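Local coordinates for GDSL-like protein (Roseburia intestinalis L1-82, PDB 6HFZ), which removes acetyl groups from acetylated mannans as a two-domain carbohydrate esterase of the SGNH-hydrolase clan, at residues Tyr18-Val23 with Tyr208-Val213; Asp101-Glu106 with Thr133-Leu138; Asp111-His116 with Gln152-Arg157; Phe117-Glu122 with Asn233-Ser238. All coordinates share one frame; numbering follows the deposited sequence. Where two conformers were deposited one is given.

Contact 1 of 4, residues Tyr18-Val23 with Tyr208-Val213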
# COMPACT_ATOMS: atom_id res chain seq x y z
N TYR A 18 -3.84 24.05 -2.29
CA TYR A 18 -4.94 24.36 -3.21
C TYR A 18 -6.05 23.30 -3.16
O TYR A 18 -7.23 23.63 -2.95
CB TYR A 18 -4.37 24.55 -4.61
CG TYR A 18 -5.41 24.82 -5.66
CD1 TYR A 18 -6.12 26.01 -5.68
CD2 TYR A 18 -5.70 23.87 -6.62
CE1 TYR A 18 -7.07 26.26 -6.65
CE2 TYR A 18 -6.66 24.09 -7.59
CZ TYR A 18 -7.34 25.30 -7.61
OH TYR A 18 -8.27 25.52 -8.57
N ARG A 19 -5.72 22.03 -3.45
CA ARG A 19 -6.77 21.01 -3.57
C ARG A 19 -7.44 20.76 -2.22
O ARG A 19 -8.66 20.62 -2.11
CB ARG A 19 -6.16 19.69 -4.07
CG ARG A 19 -5.81 19.69 -5.54
CD ARG A 19 -5.43 18.29 -6.00
NE ARG A 19 -4.93 18.29 -7.36
CZ ARG A 19 -4.75 17.20 -8.09
NH1 ARG A 19 -5.04 16.01 -7.57
NH2 ARG A 19 -4.27 17.30 -9.32
N LEU A 20 -6.62 20.69 -1.17
CA LEU A 20 -7.16 20.40 0.14
C LEU A 20 -8.12 21.53 0.58
O LEU A 20 -9.20 21.27 1.13
CB LEU A 20 -5.96 20.23 1.08
CG LEU A 20 -6.29 19.91 2.52
CD1 LEU A 20 -7.38 18.83 2.63
CD2 LEU A 20 -5.02 19.46 3.23
N LYS A 21 -7.77 22.77 0.24
CA LYS A 21 -8.61 23.89 0.65
C LYS A 21 -9.88 23.89 -0.21
O LYS A 21 -10.94 24.22 0.29
CB LYS A 21 -7.84 25.21 0.57
CG LYS A 21 -6.98 25.51 1.79
CD LYS A 21 -6.00 26.63 1.55
CE LYS A 21 -5.37 27.18 2.81
NZ LYS A 21 -4.50 28.35 2.50
N LYS A 22 -9.77 23.47 -1.48
CA LYS A 22 -10.97 23.35 -2.33
C LYS A 22 -11.92 22.31 -1.74
O LYS A 22 -13.13 22.50 -1.72
CB LYS A 22 -10.59 23.00 -3.76
CG LYS A 22 -10.28 24.18 -4.67
CD LYS A 22 -10.26 23.83 -6.17
CE LYS A 22 -11.28 22.79 -6.60
NZ LYS A 22 -11.37 22.64 -8.08
N VAL A 23 -11.40 21.20 -1.20
CA VAL A 23 -12.26 20.19 -0.61
C VAL A 23 -12.98 20.75 0.62
O VAL A 23 -14.19 20.52 0.80
CB VAL A 23 -11.47 18.91 -0.25
CG1 VAL A 23 -12.35 17.93 0.51
CG2 VAL A 23 -10.90 18.28 -1.51
N TYR A 208 -4.25 17.99 13.75
CA TYR A 208 -3.55 19.24 14.02
C TYR A 208 -3.31 20.01 12.72
O TYR A 208 -3.60 21.22 12.59
CB TYR A 208 -2.21 18.97 14.71
CG TYR A 208 -1.43 20.23 14.93
CD1 TYR A 208 -1.69 20.98 16.07
CD2 TYR A 208 -0.48 20.70 14.04
CE1 TYR A 208 -1.02 22.16 16.31
CE2 TYR A 208 0.21 21.89 14.27
CZ TYR A 208 -0.09 22.62 15.41
OH TYR A 208 0.53 23.79 15.72
N PHE A 209 -2.82 19.29 11.70
CA PHE A 209 -2.50 19.88 10.43
C PHE A 209 -3.80 20.27 9.70
O PHE A 209 -3.88 21.37 9.18
CB PHE A 209 -1.65 18.92 9.58
CG PHE A 209 -1.38 19.40 8.18
CD1 PHE A 209 -0.47 20.42 7.97
CD2 PHE A 209 -2.04 18.85 7.10
CE1 PHE A 209 -0.23 20.89 6.69
CE2 PHE A 209 -1.78 19.31 5.82
CZ PHE A 209 -0.85 20.29 5.62
N LEU A 210 -4.80 19.36 9.69
CA LEU A 210 -6.06 19.64 8.94
C LEU A 210 -6.67 20.92 9.54
O LEU A 210 -7.11 21.81 8.83
CB LEU A 210 -7.01 18.44 9.02
CG LEU A 210 -6.57 17.22 8.23
CD1 LEU A 210 -7.58 16.12 8.32
CD2 LEU A 210 -6.30 17.60 6.79
N ASP A 211 -6.61 21.04 10.87
CA ASP A 211 -7.20 22.25 11.54
C ASP A 211 -6.42 23.52 11.13
O ASP A 211 -7.01 24.59 10.92
CB ASP A 211 -7.26 22.04 13.06
CG ASP A 211 -8.54 21.36 13.51
OD1 ASP A 211 -9.61 21.68 12.95
OD2 ASP A 211 -8.47 20.53 14.40
N LYS A 212 -5.09 23.44 11.05
CA LYS A 212 -4.27 24.55 10.64
C LYS A 212 -4.63 24.97 9.21
O LYS A 212 -4.74 26.17 8.88
CB LYS A 212 -2.78 24.23 10.78
CG LYS A 212 -1.87 25.32 10.23
CD LYS A 212 -0.44 24.93 10.06
CE LYS A 212 0.23 24.72 11.40
NZ LYS A 212 0.43 26.00 12.10
N VAL A 213 -4.80 23.98 8.32
CA VAL A 213 -5.16 24.27 6.94
C VAL A 213 -6.51 24.97 6.87
O VAL A 213 -6.69 25.85 6.00
CB VAL A 213 -5.13 23.00 6.07
CG1 VAL A 213 -5.68 23.23 4.66
CG2 VAL A 213 -3.72 22.45 6.03
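Phe209 is the first residue of 208-213 to meet helix 18-23: Phe209 CE2 lies 4.2 Å from Leu20 CD2, an oblique approach. One turn on, the CG2 methyl of Val213 lies over one face of the same ring, off toward its rim. Leu210 follows with a single methyl, its CD2 reaching CD2 of Leu20 at 4.2 Å. Val213 closes the series and carries the largest share of this segment's contact. Val213 CG1 stands anti to the backbone N (chi1 173°), which directs that methyl at helix 18-23, where it meets CG of Leu20 at 4.0 Å and CG of Lys21 at 3.9 Å. The extended chain of Lys21 then passes by, its CE 3.7 Å from the carbonyl O of Val213, while its ammonium group makes a long, weak ion pair with Glu216. Leu20 is thus shared by three residues of the other helix, and no hydrogen bond crosses between the segments. The short axes run 11.1 Å apart at closest approach and cross at -80°, nearly at a right angle, which confines the contact to a small patch of about 196 Å². Trp63 of helix 55-66 packs against both Leu20 and Leu210, and Phe209 extends to Leu138 of strand 136-141 and to Ile11 of strand 11-13, so the crossing of helices 18-28 and 196-215 is seated on the central sheet beside helix 55-66.

Contact 2 of 4, residues Asp101-Glu106 with Thr133-Leu138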
# COMPACT_ATOMS: atom_id res chain seq x y z
N ASP A 101 -12.25 12.14 -2.95
CA ASP A 101 -12.03 13.60 -2.94
C ASP A 101 -10.79 13.99 -2.11
O ASP A 101 -10.10 14.99 -2.40
CB ASP A 101 -13.29 14.30 -2.43
CG ASP A 101 -14.48 14.10 -3.39
OD1 ASP A 101 -14.36 14.55 -4.57
OD2 ASP A 101 -15.48 13.41 -2.98
N PHE A 102 -10.42 13.10 -1.20
CA PHE A 102 -9.30 13.24 -0.30
C PHE A 102 -8.70 11.84 -0.13
O PHE A 102 -9.46 10.89 0.06
CB PHE A 102 -9.81 13.78 1.04
CG PHE A 102 -8.80 13.78 2.17
CD1 PHE A 102 -7.98 14.86 2.39
CD2 PHE A 102 -8.76 12.71 3.07
CE1 PHE A 102 -7.06 14.86 3.44
CE2 PHE A 102 -7.87 12.72 4.14
CZ PHE A 102 -7.02 13.80 4.31
N VAL A 103 -7.38 11.73 -0.29
CA VAL A 103 -6.65 10.47 -0.20
C VAL A 103 -5.44 10.68 0.72
O VAL A 103 -4.61 11.53 0.43
CB VAL A 103 -6.13 10.02 -1.58
CG1 VAL A 103 -5.31 8.73 -1.45
CG2 VAL A 103 -7.28 9.85 -2.58
N ILE A 104 -5.39 9.89 1.79
CA ILE A 104 -4.14 9.68 2.58
C ILE A 104 -3.40 8.48 2.02
O ILE A 104 -4.02 7.38 1.79
CB ILE A 104 -4.45 9.52 4.07
CG1 ILE A 104 -4.59 10.91 4.70
CG2 ILE A 104 -3.35 8.66 4.77
CD1 ILE A 104 -5.12 10.93 6.11
N ILE A 105 -2.10 8.67 1.78
CA ILE A 105 -1.25 7.62 1.35
C ILE A 105 -0.26 7.29 2.48
O ILE A 105 0.44 8.16 2.95
CB ILE A 105 -0.52 7.99 0.06
CG1 ILE A 105 -1.48 8.19 -1.12
CG2 ILE A 105 0.52 6.94 -0.26
CD1 ILE A 105 -0.81 8.69 -2.34
N GLU A 106 -0.21 6.02 2.90
CA GLU A 106 0.45 5.65 4.15
C GLU A 106 1.20 4.32 3.96
O GLU A 106 0.63 3.24 4.23
CB GLU A 106 -0.63 5.56 5.22
CG GLU A 106 -0.16 5.33 6.64
CD GLU A 106 0.27 3.93 7.01
OE1 GLU A 106 1.50 3.77 7.29
OE2 GLU A 106 -0.58 2.98 6.97
N THR A 133 -10.84 12.42 -10.51
CA THR A 133 -11.42 13.29 -9.50
C THR A 133 -10.39 14.29 -8.94
O THR A 133 -10.79 15.15 -8.12
CB THR A 133 -12.10 12.50 -8.38
OG1 THR A 133 -11.07 11.87 -7.61
CG2 THR A 133 -13.09 11.47 -8.88
N LYS A 134 -9.12 14.23 -9.38
CA LYS A 134 -8.08 15.22 -8.97
C LYS A 134 -8.13 15.39 -7.46
O LYS A 134 -8.26 16.51 -6.93
CB LYS A 134 -8.28 16.57 -9.68
CG LYS A 134 -8.21 16.51 -11.20
CD LYS A 134 -6.83 16.19 -11.69
CE LYS A 134 -6.63 16.38 -13.18
NZ LYS A 134 -6.95 15.12 -13.89
N PRO A 135 -8.01 14.29 -6.70
CA PRO A 135 -8.13 14.35 -5.25
C PRO A 135 -7.01 15.13 -4.55
O PRO A 135 -5.90 15.17 -5.02
CB PRO A 135 -8.06 12.88 -4.83
CG PRO A 135 -7.21 12.27 -5.90
CD PRO A 135 -7.69 12.94 -7.18
N ALA A 136 -7.36 15.78 -3.44
CA ALA A 136 -6.38 16.24 -2.48
C ALA A 136 -5.66 15.01 -1.93
O ALA A 136 -6.31 14.01 -1.61
CB ALA A 136 -7.03 17.02 -1.37
N VAL A 137 -4.33 15.10 -1.88
CA VAL A 137 -3.49 14.00 -1.40
C VAL A 137 -2.67 14.51 -0.22
O VAL A 137 -2.09 15.59 -0.29
CB VAL A 137 -2.58 13.49 -2.52
CG1 VAL A 137 -1.61 12.41 -2.03
CG2 VAL A 137 -3.37 12.98 -3.72
N LEU A 138 -2.67 13.73 0.87
CA LEU A 138 -1.85 13.98 2.05
C LEU A 138 -1.02 12.72 2.33
O LEU A 138 -1.60 11.61 2.46
CB LEU A 138 -2.77 14.31 3.23
CG LEU A 138 -2.12 14.37 4.60
CD1 LEU A 138 -1.17 15.54 4.64
CD2 LEU A 138 -3.19 14.47 5.68
O HOH W 1 -12.31 15.78 -6.10
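Val103 and Ala136 share the shortest of four backbone hydrogen bonds that join the strands, Val103 N to Ala136 O at 2.8 Å. Leu138 N returns to Val103 O at 3.0 Å. Ile105 N reaches Leu138 O at 3.1 Å, and at the other end Ala136 N meets Asp101 O at a more bent 141°. The alternation, with Val103 bonded through both N and O, is that of parallel pairing. Ahead of the two strands, a water donates to both Asp101 OD1 and Thr133 O; the carboxylate of Asp101 is also held by Arg26 and by the backbone N of Asn34.

Packing follows the two faces of the sheet. On one, Leu138 CD2 touches Phe102 CZ at 4.1 Å and Ile104 CG1 at 3.9 Å, both side chains lying alongside the leucine. With chi1 at -83°, Ile104 puts CG1 anti to its carbonyl carbon, where it lies against that leucine methyl. An alanine in place of Ile104 would probably leave Leu138 CD2 without this flank and open a gap beside the leucine. On the other face Val103 CG2 lies against Pro135 CB at 3.9 Å, and Ile105 CD1 reaches Val137 CG1 at 3.8 Å. Helix 115-129 covers this second face through Val128, Tyr121 and Leu124, while Phe102 meets Trp63 edge-to-face on the first. Strand 102-106, helix 115-129 and strand 136-141 together form a beta-alpha-beta unit, the repeating theme of the alpha/beta/alpha SGNH-hydrolase fold.

Contact 3 of 4, residues Asp111-His116 with Gln152-Arg157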
# COMPACT_ATOMS: atom_id res chain seq x y z
N ASP A 111 6.99 0.02 2.82
CA ASP A 111 8.08 0.21 1.86
C ASP A 111 9.40 0.19 2.64
O ASP A 111 9.48 0.76 3.72
CB ASP A 111 8.00 1.56 1.14
CG ASP A 111 6.85 1.66 0.15
OD1 ASP A 111 5.91 0.80 0.23
OD2 ASP A 111 6.90 2.57 -0.70
N ASP A 112 10.44 -0.45 2.08
CA ASP A 112 11.83 -0.26 2.55
C ASP A 112 12.33 1.09 2.02
O ASP A 112 11.78 1.62 1.04
CB ASP A 112 12.76 -1.38 2.08
CG ASP A 112 12.43 -2.76 2.64
OD1 ASP A 112 12.02 -2.83 3.81
OD2 ASP A 112 12.62 -3.75 1.89
N SER A 113 13.31 1.70 2.71
CA SER A 113 13.80 3.04 2.32
C SER A 113 14.86 2.91 1.22
O SER A 113 16.07 3.08 1.47
CB SER A 113 14.33 3.83 3.51
OG SER A 113 14.29 5.24 3.22
N THR A 114 14.40 2.61 -0.00
CA THR A 114 15.29 2.24 -1.09
C THR A 114 14.82 2.94 -2.34
O THR A 114 13.66 3.32 -2.43
CB THR A 114 15.34 0.72 -1.33
OG1 THR A 114 14.04 0.26 -1.74
CG2 THR A 114 15.87 -0.05 -0.13
N GLU A 115 15.70 2.98 -3.35
CA GLU A 115 15.37 3.64 -4.61
C GLU A 115 14.23 2.92 -5.34
O GLU A 115 13.44 3.59 -5.99
CB GLU A 115 16.61 3.76 -5.49
CG GLU A 115 17.62 4.69 -4.87
CD GLU A 115 17.79 6.03 -5.57
OE1 GLU A 115 16.85 6.45 -6.31
OE2 GLU A 115 18.87 6.63 -5.38
N HIS A 116 14.16 1.60 -5.18
CA HIS A 116 13.07 0.77 -5.73
C HIS A 116 11.71 1.30 -5.24
O HIS A 116 10.82 1.53 -6.05
CB HIS A 116 13.28 -0.69 -5.34
CG HIS A 116 12.12 -1.56 -5.67
ND1 HIS A 116 11.83 -1.95 -6.97
CD2 HIS A 116 11.14 -2.07 -4.89
CE1 HIS A 116 10.71 -2.67 -6.95
NE2 HIS A 116 10.29 -2.76 -5.69
N GLN A 152 10.62 7.50 5.05
CA GLN A 152 10.26 8.89 4.77
C GLN A 152 11.39 9.61 4.00
O GLN A 152 11.10 10.60 3.32
CB GLN A 152 9.94 9.61 6.08
CG GLN A 152 9.54 11.07 5.96
CD GLN A 152 9.24 11.64 7.33
OE1 GLN A 152 8.90 10.91 8.28
NE2 GLN A 152 9.33 12.96 7.45
N LEU A 153 12.64 9.13 4.04
CA LEU A 153 13.68 9.76 3.24
C LEU A 153 13.28 9.67 1.76
O LEU A 153 13.40 10.63 1.01
CB LEU A 153 15.02 9.08 3.44
CG LEU A 153 16.16 9.70 2.63
CD1 LEU A 153 16.53 11.07 3.18
CD2 LEU A 153 17.37 8.80 2.59
N MSE A 154 12.83 8.48 1.36
CA MSE A 154 12.41 8.26 -0.02
C MSE A 154 11.09 8.94 -0.31
O MSE A 154 10.92 9.63 -1.32
CB MSE A 154 12.33 6.76 -0.42
CG MSE A 154 13.58 5.95 -0.23
SE MSE A 154 15.02 6.58 -1.42
CE MSE A 154 15.95 7.51 0.05
N HIS A 155 10.11 8.72 0.57
CA HIS A 155 8.77 9.23 0.34
C HIS A 155 8.72 10.76 0.34
O HIS A 155 7.92 11.39 -0.39
CB HIS A 155 7.81 8.58 1.32
CG HIS A 155 7.69 7.11 1.11
ND1 HIS A 155 7.06 6.29 2.04
CD2 HIS A 155 8.04 6.32 0.07
CE1 HIS A 155 7.10 5.04 1.57
NE2 HIS A 155 7.65 5.04 0.35
N GLY A 156 9.53 11.36 1.21
CA GLY A 156 9.61 12.81 1.35
C GLY A 156 10.15 13.49 0.11
O GLY A 156 9.79 14.65 -0.17
N ARG A 157 11.06 12.83 -0.60
CA ARG A 157 11.60 13.35 -1.86
C ARG A 157 10.47 13.47 -2.87
O ARG A 157 10.43 14.43 -3.66
CB ARG A 157 12.71 12.47 -2.43
CG ARG A 157 13.97 12.50 -1.59
CD ARG A 157 14.96 11.43 -2.03
NE ARG A 157 16.27 11.64 -1.42
CZ ARG A 157 17.20 10.70 -1.24
NH1 ARG A 157 17.06 9.51 -1.80
NH2 ARG A 157 18.24 10.94 -0.46
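Asp111 and His155 are brought together by matching first torsions: in each, CG stands anti to the carbonyl carbon (chi1 -70° in the aspartate), which turns the carboxylate and the imidazole toward each other. His155 NE2 donates to Asp111 OD2 at 2.8 Å, with an angle of 141° at the hydrogen. The acceptor lies close to the plane of the ring, at its edge, yet the carboxylate is turned 74° from that plane and the donor comes in from above it. OD2 also bonds to Ser84 OG, while ND1 of the ring is bonded to Ser108 OG, so both ring nitrogens are engaged and its rotation is fixed; Tyr121 stacks on the imidazole. A phenylalanine in place of His155 would probably leave Asp111 OD2 without its N-H partner across the contact and Ser108 without its mate on the ring.

Met154, a selenomethionine, packs on the residues leading into helix 115-129. Its chain bends at its second and third torsions, with Met154 CG 3.4 Å from Thr114 O and Met154 SE 4.1 Å from Glu115 N. Ser113 OG rests 3.6 Å from Met154 CG and 3.9 Å from Leu153 CB, on the more open side of the contact. Ser113 is the centre of an inverse gamma turn, and Thr114 then occupies the N-cap position of helix 115-129. The contact therefore fastens a turn leading into one helix of the SGNH-hydrolase domain against helix 152-161 through a buried His-carboxylate hydrogen bond.

Contact 4 of 4, residues Phe117-Glu122 with Asn233-Ser238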
# COMPACT_ATOMS: atom_id res chain seq x y z
N PHE A 117 11.55 1.45 -3.92
CA PHE A 117 10.32 1.95 -3.33
C PHE A 117 10.09 3.44 -3.60
O PHE A 117 8.93 3.88 -3.69
CB PHE A 117 10.23 1.52 -1.85
CG PHE A 117 9.92 0.05 -1.72
CD1 PHE A 117 8.69 -0.47 -2.11
CD2 PHE A 117 10.88 -0.84 -1.22
CE1 PHE A 117 8.44 -1.83 -2.04
CE2 PHE A 117 10.61 -2.20 -1.11
CZ PHE A 117 9.39 -2.69 -1.52
N MSE A 118 11.15 4.24 -3.75
CA MSE A 118 10.97 5.60 -4.22
C MSE A 118 10.26 5.58 -5.58
O MSE A 118 9.35 6.37 -5.82
CB MSE A 118 12.22 6.48 -4.33
CG MSE A 118 11.77 7.91 -4.47
SE MSE A 118 13.29 9.15 -4.22
CE MSE A 118 14.68 8.03 -5.06
N GLU A 119 10.68 4.64 -6.44
CA GLU A 119 10.12 4.54 -7.79
C GLU A 119 8.67 4.05 -7.76
O GLU A 119 7.81 4.63 -8.43
CB GLU A 119 11.02 3.65 -8.64
CG GLU A 119 10.65 3.70 -10.12
CD GLU A 119 11.54 2.90 -11.07
OE1 GLU A 119 12.53 2.28 -10.62
OE2 GLU A 119 11.22 2.85 -12.25
N THR A 120 8.38 3.01 -6.97
CA THR A 120 7.01 2.51 -6.87
C THR A 120 6.09 3.58 -6.26
O THR A 120 4.96 3.78 -6.71
CB THR A 120 6.89 1.15 -6.19
OG1 THR A 120 7.28 1.30 -4.82
CG2 THR A 120 7.76 0.08 -6.82
N TYR A 121 6.51 4.23 -5.16
CA TYR A 121 5.72 5.31 -4.55
C TYR A 121 5.48 6.48 -5.51
O TYR A 121 4.39 7.04 -5.53
CB TYR A 121 6.44 5.76 -3.30
CG TYR A 121 5.71 6.57 -2.29
CD1 TYR A 121 4.99 5.95 -1.29
CD2 TYR A 121 5.93 7.95 -2.20
CE1 TYR A 121 4.44 6.67 -0.26
CE2 TYR A 121 5.38 8.68 -1.17
CZ TYR A 121 4.63 8.03 -0.20
OH TYR A 121 4.14 8.71 0.89
N GLU A 122 6.49 6.83 -6.33
CA GLU A 122 6.30 7.88 -7.31
C GLU A 122 5.19 7.49 -8.31
O GLU A 122 4.31 8.32 -8.60
CB GLU A 122 7.58 8.25 -8.06
CG GLU A 122 7.31 9.35 -9.07
CD GLU A 122 8.53 10.07 -9.60
OE1 GLU A 122 8.45 11.33 -9.77
OE2 GLU A 122 9.54 9.42 -9.78
N ASN A 233 10.32 6.01 -13.08
CA ASN A 233 8.88 5.98 -13.03
C ASN A 233 8.32 4.82 -13.86
O ASN A 233 7.32 4.97 -14.54
CB ASN A 233 8.27 7.30 -13.45
CG ASN A 233 6.78 7.34 -13.25
OD1 ASN A 233 6.27 6.90 -12.21
ND2 ASN A 233 6.07 7.83 -14.27
N THR A 234 8.93 3.63 -13.76
CA THR A 234 8.52 2.49 -14.58
C THR A 234 7.39 1.66 -13.93
O THR A 234 7.11 0.55 -14.42
CB THR A 234 9.73 1.65 -14.97
OG1 THR A 234 10.32 1.00 -13.87
CG2 THR A 234 10.80 2.47 -15.67
N TYR A 235 6.77 2.14 -12.84
CA TYR A 235 5.68 1.39 -12.17
C TYR A 235 4.34 2.12 -12.29
O TYR A 235 3.32 1.56 -11.88
CB TYR A 235 6.01 1.06 -10.71
CG TYR A 235 7.08 0.01 -10.55
CD1 TYR A 235 8.40 0.37 -10.49
CD2 TYR A 235 6.78 -1.35 -10.51
CE1 TYR A 235 9.40 -0.57 -10.36
CE2 TYR A 235 7.76 -2.30 -10.34
CZ TYR A 235 9.08 -1.91 -10.27
OH TYR A 235 10.09 -2.82 -10.16
N GLU A 236 4.29 3.31 -12.90
CA GLU A 236 3.05 4.06 -12.98
C GLU A 236 1.95 3.28 -13.70
O GLU A 236 0.77 3.35 -13.30
CB GLU A 236 3.22 5.44 -13.61
CG GLU A 236 2.03 6.37 -13.34
CD GLU A 236 2.08 7.78 -13.93
OE1 GLU A 236 1.00 8.43 -13.98
OE2 GLU A 236 3.18 8.22 -14.31
N LYS A 237 2.30 2.57 -14.77
CA LYS A 237 1.40 1.60 -15.34
C LYS A 237 1.77 0.24 -14.76
O LYS A 237 2.85 -0.27 -15.03
CB LYS A 237 1.48 1.63 -16.88
CG LYS A 237 0.52 0.64 -17.50
CD LYS A 237 0.30 0.72 -19.01
CE LYS A 237 -0.76 -0.28 -19.43
NZ LYS A 237 -0.51 -0.81 -20.79
N SER A 238 0.91 -0.31 -13.91
CA SER A 238 1.14 -1.57 -13.23
C SER A 238 -0.13 -2.41 -13.35
O SER A 238 -1.16 -2.01 -12.83
CB SER A 238 1.52 -1.39 -11.76
OG SER A 238 2.85 -0.91 -11.59
O HOH W 2 6.83 4.39 -11.11
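Glu119 and Thr120 face Asn233 and Tyr235 where a helix meets a non-helical turn: the CA atoms of Glu119 and Asn233, like those of Thr120 and Tyr235, lie 5.6 Å apart. Asn233 has a left-handed backbone conformation (phi 55°), and the chain curls before strand 237-241 begins. A water links the segments, donating to the backbone O of Glu119 and to the side-chain OD1 of Asn233 and accepting from Tyr235 N.

Glu119 extends its side chain so that OE2 receives two bonds from one residue: Thr234 OG1 at 2.6 Å, from above the carboxylate plane, and Thr234 N at 2.9 Å, on the anti lone pair. Its other oxygen, OE1, bonds to His338. Thr120 holds CG2 anti to its carbonyl carbon (chi1 66°), which places the methyl over the centre of one face of the Tyr235 ring, a CH-pi contact 3.8 Å from the centroid, while Glu119 CG comes to the edge of that ring at 4.0 Å from CD1. Within the turn, Asn233 ND2 bonds to Glu236 OE2, which also pairs with Arg126.

Around the contact, helix 84-96 touches Thr120 and Tyr235 through Gln85, helix 152-161 packs on Glu122 through Ile158, and Glu337 holds the hydroxyl of Tyr235, beside the end of strand 329-336.

In the fold
Helix 115-129 ties the set together: it begins in contact 3, carries one side of contact 4 and covers one face of the sheet in contact 2. Contacts 3 and 4 have centres about 12 Å apart and join where His155 NE2 comes 3.3 Å from Tyr121 CD1; the same tyrosine's CE1 meets Ile105 CG2 of contact 2 at 3.9 Å. On the other side, contact 1 meets contact 2 through Arg19 NH1, 2.8 Å from Pro135 O, a probable hydrogen bond. Contacts 1 and 4 are farthest apart, about 27 Å between centres. A Ser41, His193, Asp190 set has charge-relay geometry consistent with the family's catalytic triad; none of its residues belongs to these contacts.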